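Side-chain contacts in copper homeostasis protein CutC (Streptococcus agalactiae, PDB 2BDQ), which is a cytoplasmic TIM-barrel protein of the CutC family, assigned to copper homeostasis, and may bind copper ions: residues Thr15-Lys19 against Ala20-Arg24; Asn71-Glu74 against Leu75-Glu79; Glu107-Glu110 against Gln111-Ala115. One frame throughout, in Å; residues are numbered along the deposited sequence.

Contact 1 (Thr15-Lys19 against Ala20-Arg24); sequences TRLDK and AIISR
L17 meets I22 across a tight turn in the loop between strands 3-9 and 24-28. The branch carbon CG of L17 lies 3.9 Å from I22 CD1. The I22 chain has CG1 anti to its carbonyl carbon (chi1 -68°), and its extended second torsion carries CD1 out to the leucine. Both residues also pack on F6 of strand 3-9 and on I55. D18 comes next and supplies the main polar link through its backbone. D18 O accepts from I22 N at 2.9 Å and from I21 N at 3.0 Å. The bond from I22 is nearly straight and close to the C=O axis. I21 N comes from above the carbonyl plane instead. The D18 carboxylate turns toward A20, but OD2 is crowded against that residue in the model, so its weak bond to A20 N is doubtful. I21 CG1, set between its backbone N and carbonyl carbon (chi1 44°), comes 3.3 Å from D18 O. K19 contributes a CA-H...O contact, with its CA 3.2 Å from I22 O. Its CB and CG lie beside A20 N. The chemistry is thus split. One doubly gripped carbonyl closes the turn, and an apolar pair lies on the buried side. This implies a turn held by backbone bonds, with L17 and I22 packed against a barrel strand and a loop.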
loop_
_atom_site.group_PDB
_atom_site.type_symbol
_atom_site.label_atom_id
_atom_site.label_comp_id
_atom_site.label_asym_id
_atom_site.label_seq_id
_atom_site.Cartn_x
_atom_site.Cartn_y
_atom_site.Cartn_z
ATOM N N THR A 15 10.345 6.184 13.869
ATOM C CA THR A 15 11.508 6.299 14.743
ATOM C C THR A 15 11.544 7.527 15.644
ATOM O O THR A 15 12.293 7.555 16.617
ATOM C CB THR A 15 12.824 6.232 13.930
ATOM O OG1 THR A 15 12.728 7.080 12.780
ATOM C CG2 THR A 15 13.092 4.802 13.480
ATOM N N ARG A 16 10.731 8.534 15.351
ATOM C CA ARG A 16 10.731 9.734 16.181
ATOM C C ARG A 16 9.546 9.799 17.146
ATOM O O ARG A 16 9.436 10.733 17.940
ATOM C CB ARG A 16 10.742 10.988 15.302
ATOM C CG ARG A 16 11.475 12.165 15.934
ATOM C CD ARG A 16 12.932 11.791 16.208
ATOM N NE ARG A 16 13.608 11.375 14.979
ATOM C CZ ARG A 16 14.578 10.468 14.922
ATOM N NH1 ARG A 16 15.129 10.158 13.753
ATOM N NH2 ARG A 16 14.990 9.865 16.031
ATOM N N LEU A 17 8.662 8.808 17.084
ATOM C CA LEU A 17 7.501 8.796 17.963
ATOM C C LEU A 17 7.877 8.515 19.409
ATOM O O LEU A 17 8.793 7.741 19.688
ATOM C CB LEU A 17 6.473 7.764 17.488
ATOM C CG LEU A 17 5.473 8.177 16.403
ATOM C CD1 LEU A 17 6.197 8.772 15.212
ATOM C CD2 LEU A 17 4.658 6.967 15.983
ATOM N N ASP A 18 7.154 9.153 20.326
ATOM C CA ASP A 18 7.385 8.988 21.756
ATOM C C ASP A 18 6.039 8.832 22.463
ATOM O O ASP A 18 5.138 9.648 22.276
ATOM C CB ASP A 18 8.122 10.208 22.311
ATOM C CG ASP A 18 8.698 9.957 23.686
ATOM O OD1 ASP A 18 9.513 9.012 23.816
ATOM O OD2 ASP A 18 8.337 10.693 24.632
ATOM N N LYS A 19 5.910 7.788 23.276
ATOM C CA LYS A 19 4.664 7.516 23.991
ATOM C C LYS A 19 4.253 8.651 24.921
ATOM O O LYS A 19 3.109 8.715 25.377
ATOM C CB LYS A 19 4.784 6.218 24.797
ATOM C CG LYS A 19 5.832 6.243 25.901
ATOM C CD LYS A 19 5.963 4.868 26.548
ATOM C CE LYS A 19 7.030 4.843 27.639
ATOM N NZ LYS A 19 6.681 5.724 28.793
ATOM N N ALA A 20 5.190 9.551 25.196
ATOM C CA ALA A 20 4.915 10.676 26.075
ATOM C C ALA A 20 3.925 11.650 25.443
ATOM O O ALA A 20 3.203 12.351 26.156
ATOM C CB ALA A 20 6.214 11.395 26.423
ATOM N N ILE A 21 3.889 11.686 24.111
ATOM C CA ILE A 21 2.992 12.577 23.379
ATOM C C ILE A 21 2.047 11.836 22.430
ATOM O O ILE A 21 0.892 12.232 22.250
ATOM C CB ILE A 21 3.790 13.624 22.571
ATOM C CG1 ILE A 21 4.962 12.951 21.866
ATOM C CG2 ILE A 21 4.282 14.741 23.495
ATOM C CD1 ILE A 21 5.881 13.920 21.136
ATOM N N ILE A 22 2.538 10.764 21.817
ATOM C CA ILE A 22 1.718 9.978 20.905
ATOM C C ILE A 22 1.434 8.623 21.528
ATOM O O ILE A 22 2.350 7.841 21.778
ATOM C CB ILE A 22 2.421 9.798 19.551
ATOM C CG1 ILE A 22 2.491 11.157 18.843
ATOM C CG2 ILE A 22 1.681 8.759 18.708
ATOM C CD1 ILE A 22 3.184 11.134 17.504
ATOM N N SER A 23 0.163 8.342 21.788
ATOM C CA SER A 23 -0.184 7.075 22.411
ATOM C C SER A 23 -0.595 5.987 21.426
ATOM O O SER A 23 -0.534 4.804 21.746
ATOM C CB SER A 23 -1.289 7.282 23.457
ATOM O OG SER A 23 -2.424 7.931 22.905
ATOM N N ARG A 24 -0.979 6.378 20.219
ATOM C CA ARG A 24 -1.409 5.395 19.242
ATOM C C ARG A 24 -1.085 5.843 17.828
ATOM O O ARG A 24 -0.959 7.036 17.547
ATOM C CB ARG A 24 -2.913 5.183 19.393
ATOM C CG ARG A 24 -3.487 3.965 18.729
ATOM C CD ARG A 24 -4.920 3.770 19.209
ATOM N NE ARG A 24 -5.764 4.886 18.806
ATOM C CZ ARG A 24 -6.634 5.509 19.599
ATOM N NH1 ARG A 24 -6.794 5.136 20.861
ATOM N NH2 ARG A 24 -7.350 6.519 19.120
#

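Contact 2 (Asn71-Glu74 against Leu75-Glu79); sequences NDLE and LRIME
The first turns of helix 72-87, with N71 at the N-cap, form this contact. L75 N bonds to N71 O at 3.0 Å and so ties the cap residue to the first turn. The next three i to i+4 bonds follow in order: R76 N to D72 O, I77 N to L73 O and M78 N to E74 O. E74, at N3, supplies the N3-to-N-cap half of a capping box. Its chain runs extended beyond CG, and OE2 accepts from N71 N at 3.0 Å with a nearly straight N-H (167°). The donor meets the anti side of the carboxylate, 30° out of its plane. The same glutamate forms a salt bridge from OE1 to R64, so one buried carboxylate serves both the helix start and a loop. On another face L73 and I77 cross at a slant, CD2 of L73 lying against CD1 and CG1 of I77. CG of L73 stands anti to its backbone N (chi1 -158°), which sends CD2 along the helix to within 3.7 Å of I77 CD1. L75 leans back over the cap, with CG 3.4 Å from N71 O. The selenomethionine M78 lays CG 3.3 Å from E74 O. Bends at chi2 and chi3 bring the R76 guanidinium to E79, where NH2 makes a salt bridge to OE1 at 3.1 Å, nearly in the guanidinium plane. NH1 makes a salt bridge to E45 of the second subunit, its strongest polar partner, and NH2 also pairs with E80. The helix belongs to the unit strand 56-60, helix 72-87, strand 92-95. L75 and E79 face helix 106-116, M78 packs on P63, and L73 meets Y49 of the second subunit.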
loop_
_atom_site.group_PDB
_atom_site.type_symbol
_atom_site.label_atom_id
_atom_site.label_comp_id
_atom_site.label_asym_id
_atom_site.label_seq_id
_atom_site.Cartn_x
_atom_site.Cartn_y
_atom_site.Cartn_z
ATOM N N ASN A 71 -17.287 -4.785 -3.288
ATOM C CA ASN A 71 -17.880 -5.959 -3.899
ATOM C C ASN A 71 -17.436 -7.186 -3.094
ATOM O O ASN A 71 -16.587 -7.084 -2.199
ATOM C CB ASN A 71 -17.461 -6.063 -5.375
ATOM C CG ASN A 71 -15.957 -6.209 -5.562
ATOM O OD1 ASN A 71 -15.418 -5.833 -6.599
ATOM N ND2 ASN A 71 -15.280 -6.767 -4.572
ATOM N N ASP A 72 -18.014 -8.338 -3.408
ATOM C CA ASP A 72 -17.702 -9.577 -2.696
ATOM C C ASP A 72 -16.208 -9.896 -2.591
ATOM O O ASP A 72 -15.712 -10.236 -1.517
ATOM C CB ASP A 72 -18.444 -10.739 -3.365
ATOM C CG ASP A 72 -19.951 -10.633 -3.195
ATOM O OD1 ASP A 72 -20.687 -11.338 -3.909
ATOM O OD2 ASP A 72 -20.396 -9.844 -2.332
ATOM N N LEU A 73 -15.493 -9.772 -3.703
ATOM C CA LEU A 73 -14.069 -10.075 -3.727
ATOM C C LEU A 73 -13.285 -9.144 -2.789
ATOM O O LEU A 73 -12.366 -9.578 -2.085
ATOM C CB LEU A 73 -13.558 -9.978 -5.168
ATOM C CG LEU A 73 -12.271 -10.746 -5.490
ATOM C CD1 LEU A 73 -12.076 -10.870 -7.003
ATOM C CD2 LEU A 73 -11.107 -10.032 -4.847
ATOM N N GLU A 74 -13.656 -7.868 -2.771
ATOM C CA GLU A 74 -13.000 -6.901 -1.907
ATOM C C GLU A 74 -13.307 -7.199 -0.439
ATOM O O GLU A 74 -12.472 -6.972 0.433
ATOM C CB GLU A 74 -13.437 -5.487 -2.303
ATOM C CG GLU A 74 -12.727 -5.009 -3.571
ATOM C CD GLU A 74 -13.450 -3.893 -4.300
ATOM O OE1 GLU A 74 -12.871 -3.353 -5.267
ATOM O OE2 GLU A 74 -14.594 -3.558 -3.924
ATOM N N LEU A 75 -14.506 -7.706 -0.166
ATOM C CA LEU A 75 -14.868 -8.056 1.202
ATOM C C LEU A 75 -14.060 -9.294 1.606
ATOM O O LEU A 75 -13.707 -9.457 2.776
ATOM C CB LEU A 75 -16.372 -8.348 1.317
ATOM C CG LEU A 75 -17.322 -7.157 1.153
ATOM C CD1 LEU A 75 -18.771 -7.647 1.083
ATOM C CD2 LEU A 75 -17.147 -6.187 2.325
ATOM N N ARG A 76 -13.765 -10.160 0.636
ATOM C CA ARG A 76 -12.977 -11.369 0.898
ATOM C C ARG A 76 -11.549 -10.947 1.249
ATOM O O ARG A 76 -10.891 -11.562 2.078
ATOM C CB ARG A 76 -12.973 -12.271 -0.342
ATOM C CG ARG A 76 -11.983 -13.452 -0.310
ATOM C CD ARG A 76 -12.477 -14.641 0.515
ATOM N NE ARG A 76 -12.120 -14.556 1.931
ATOM C CZ ARG A 76 -10.886 -14.706 2.412
ATOM N NH1 ARG A 76 -9.865 -14.951 1.591
ATOM N NH2 ARG A 76 -10.670 -14.613 3.720
ATOM N N ILE A 77 -11.080 -9.883 0.605
ATOM C CA ILE A 77 -9.746 -9.360 0.850
ATOM C C ILE A 77 -9.671 -8.810 2.276
ATOM O O ILE A 77 -8.744 -9.121 3.033
ATOM C CB ILE A 77 -9.413 -8.240 -0.165
ATOM C CG1 ILE A 77 -9.171 -8.862 -1.543
ATOM C CG2 ILE A 77 -8.202 -7.457 0.297
ATOM C CD1 ILE A 77 -9.114 -7.864 -2.675
HETATM N N MSE A 78 -10.663 -8.000 2.637
HETATM C CA MSE A 78 -10.718 -7.399 3.962
HETATM C C MSE A 78 -10.803 -8.441 5.077
HETATM O O MSE A 78 -10.177 -8.274 6.125
HETATM C CB MSE A 78 -11.899 -6.429 4.051
HETATM C CG MSE A 78 -11.745 -5.231 3.111
HETATM SE SE MSE A 78 -13.317 -4.115 2.958
HETATM C CE MSE A 78 -13.328 -3.341 4.714
ATOM N N GLU A 79 -11.565 -9.510 4.864
ATOM C CA GLU A 79 -11.669 -10.544 5.889
ATOM C C GLU A 79 -10.299 -11.183 6.073
ATOM O O GLU A 79 -9.880 -11.445 7.193
ATOM C CB GLU A 79 -12.690 -11.616 5.493
ATOM C CG GLU A 79 -12.767 -12.794 6.470
ATOM C CD GLU A 79 -13.747 -13.874 6.022
ATOM O OE1 GLU A 79 -13.577 -14.427 4.911
ATOM O OE2 GLU A 79 -14.692 -14.174 6.782
#

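Contact 3 (Glu107-Glu110 against Gln111-Ala115); sequences EAIE and QLLPA
Q111 leans back over the preceding turn of helix 106-116. Its CB sits 3.2 Å from A108 O. CG is anti to the Q111 carbonyl carbon (chi1 -81°), which places it 3.5 Å from E107 O. CD continues past that oxygen at 4.2 Å. At the tip, OE1 comes 3.7 Å from A108 CA. The amide thus lies alongside the earlier turn. The backbone N of Q111 donates to E107 O at 3.2 Å and, weakly, to A108 O. L112 N bonds mainly to I109 O, from well above the carbonyl plane, and only weakly to A108 O. L113 N has two weak bonds, to I109 O and E110 O. L113 CG lies 3.4 Å from I109 O, while its CD2 approaches I109 CG2 loosely. P114 has no N-H to give, and its ring carbon CD sits 3.2 Å from E110 O instead. The chemistry implies a helix whose i to i+4 bonds already weaken at L112 and L113, and which kinks where the N of P114 and of A115 has no bond to the turn before, while I109 and L113 pack on F123 and L121 of strand 121-123.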
loop_
_atom_site.group_PDB
_atom_site.type_symbol
_atom_site.label_atom_id
_atom_site.label_comp_id
_atom_site.label_asym_id
_atom_site.label_seq_id
_atom_site.Cartn_x
_atom_site.Cartn_y
_atom_site.Cartn_z
ATOM N N GLU A 107 -25.020 -5.234 6.982
ATOM C CA GLU A 107 -24.873 -6.629 6.600
ATOM C C GLU A 107 -23.434 -6.977 6.226
ATOM O O GLU A 107 -22.928 -8.029 6.623
ATOM C CB GLU A 107 -25.821 -6.979 5.445
ATOM C CG GLU A 107 -25.938 -5.895 4.375
ATOM C CD GLU A 107 -27.034 -4.882 4.683
ATOM O OE1 GLU A 107 -28.218 -5.287 4.718
ATOM O OE2 GLU A 107 -26.715 -3.690 4.886
ATOM N N ALA A 108 -22.770 -6.097 5.482
ATOM C CA ALA A 108 -21.389 -6.356 5.079
ATOM C C ALA A 108 -20.475 -6.380 6.302
ATOM O O ALA A 108 -19.634 -7.271 6.437
ATOM C CB ALA A 108 -20.912 -5.303 4.072
ATOM N N ILE A 109 -20.643 -5.412 7.200
ATOM C CA ILE A 109 -19.820 -5.357 8.403
ATOM C C ILE A 109 -20.022 -6.594 9.277
ATOM O O ILE A 109 -19.056 -7.137 9.821
ATOM C CB ILE A 109 -20.129 -4.100 9.251
ATOM C CG1 ILE A 109 -19.730 -2.842 8.482
ATOM C CG2 ILE A 109 -19.368 -4.157 10.575
ATOM C CD1 ILE A 109 -20.157 -1.577 9.148
ATOM N N GLU A 110 -21.267 -7.038 9.425
ATOM C CA GLU A 110 -21.532 -8.217 10.241
ATOM C C GLU A 110 -20.817 -9.436 9.670
ATOM O O GLU A 110 -20.388 -10.306 10.420
ATOM C CB GLU A 110 -23.042 -8.487 10.354
ATOM C CG GLU A 110 -23.807 -7.377 11.060
ATOM C CD GLU A 110 -25.248 -7.747 11.399
ATOM O OE1 GLU A 110 -25.985 -8.223 10.505
ATOM O OE2 GLU A 110 -25.644 -7.552 12.569
ATOM N N GLN A 111 -20.675 -9.490 8.346
ATOM C CA GLN A 111 -19.990 -10.610 7.697
ATOM C C GLN A 111 -18.530 -10.685 8.153
ATOM O O GLN A 111 -17.935 -11.767 8.192
ATOM C CB GLN A 111 -20.020 -10.465 6.167
ATOM C CG GLN A 111 -21.313 -10.902 5.475
ATOM C CD GLN A 111 -21.231 -10.771 3.950
ATOM O OE1 GLN A 111 -21.441 -9.690 3.390
ATOM N NE2 GLN A 111 -20.903 -11.871 3.277
ATOM N N LEU A 112 -17.954 -9.537 8.498
ATOM C CA LEU A 112 -16.561 -9.490 8.928
ATOM C C LEU A 112 -16.365 -9.526 10.446
ATOM O O LEU A 112 -15.256 -9.772 10.926
ATOM C CB LEU A 112 -15.888 -8.237 8.365
ATOM C CG LEU A 112 -15.894 -8.050 6.845
ATOM C CD1 LEU A 112 -15.531 -6.606 6.505
ATOM C CD2 LEU A 112 -14.923 -9.024 6.201
ATOM N N LEU A 113 -17.426 -9.294 11.207
ATOM C CA LEU A 113 -17.292 -9.292 12.659
ATOM C C LEU A 113 -16.625 -10.525 13.266
ATOM O O LEU A 113 -15.741 -10.403 14.119
ATOM C CB LEU A 113 -18.655 -9.085 13.318
ATOM C CG LEU A 113 -19.191 -7.656 13.209
ATOM C CD1 LEU A 113 -20.525 -7.568 13.940
ATOM C CD2 LEU A 113 -18.182 -6.671 13.810
ATOM N N PRO A 114 -17.037 -11.730 12.844
ATOM C CA PRO A 114 -16.427 -12.942 13.404
ATOM C C PRO A 114 -14.907 -12.979 13.249
ATOM O O PRO A 114 -14.191 -13.347 14.177
ATOM C CB PRO A 114 -17.125 -14.068 12.638
ATOM C CG PRO A 114 -18.486 -13.465 12.316
ATOM C CD PRO A 114 -18.109 -12.064 11.890
ATOM N N ALA A 115 -14.410 -12.590 12.081
ATOM C CA ALA A 115 -12.967 -12.588 11.843
ATOM C C ALA A 115 -12.250 -11.613 12.777
ATOM O O ALA A 115 -11.096 -11.837 13.145
ATOM C CB ALA A 115 -12.667 -12.226 10.394
#

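In the fold
Contacts 2 and 3 lie on neighbouring helices, 72-87 and 106-116, with centres 11 Å apart. They touch directly: E79 CB packs on L112 CD2 at 3.5 Å, and L75 meets both Q111 and L112. Contact 1 is about 18 Å from either by nearest atoms, on the opposite side of the chain's centre, in a loop that leads into strand 24-28. None is wholly core. Each mixes buried apolar residues with exposed ones. In contact 1 the hydrogen bonds converge on one turn carbonyl, beside an apolar pair. Contact 2 has regular helix bonds and charged pairs, and contact 3 weaker, shared backbone bonds. Contact 2 alone reaches the second subunit.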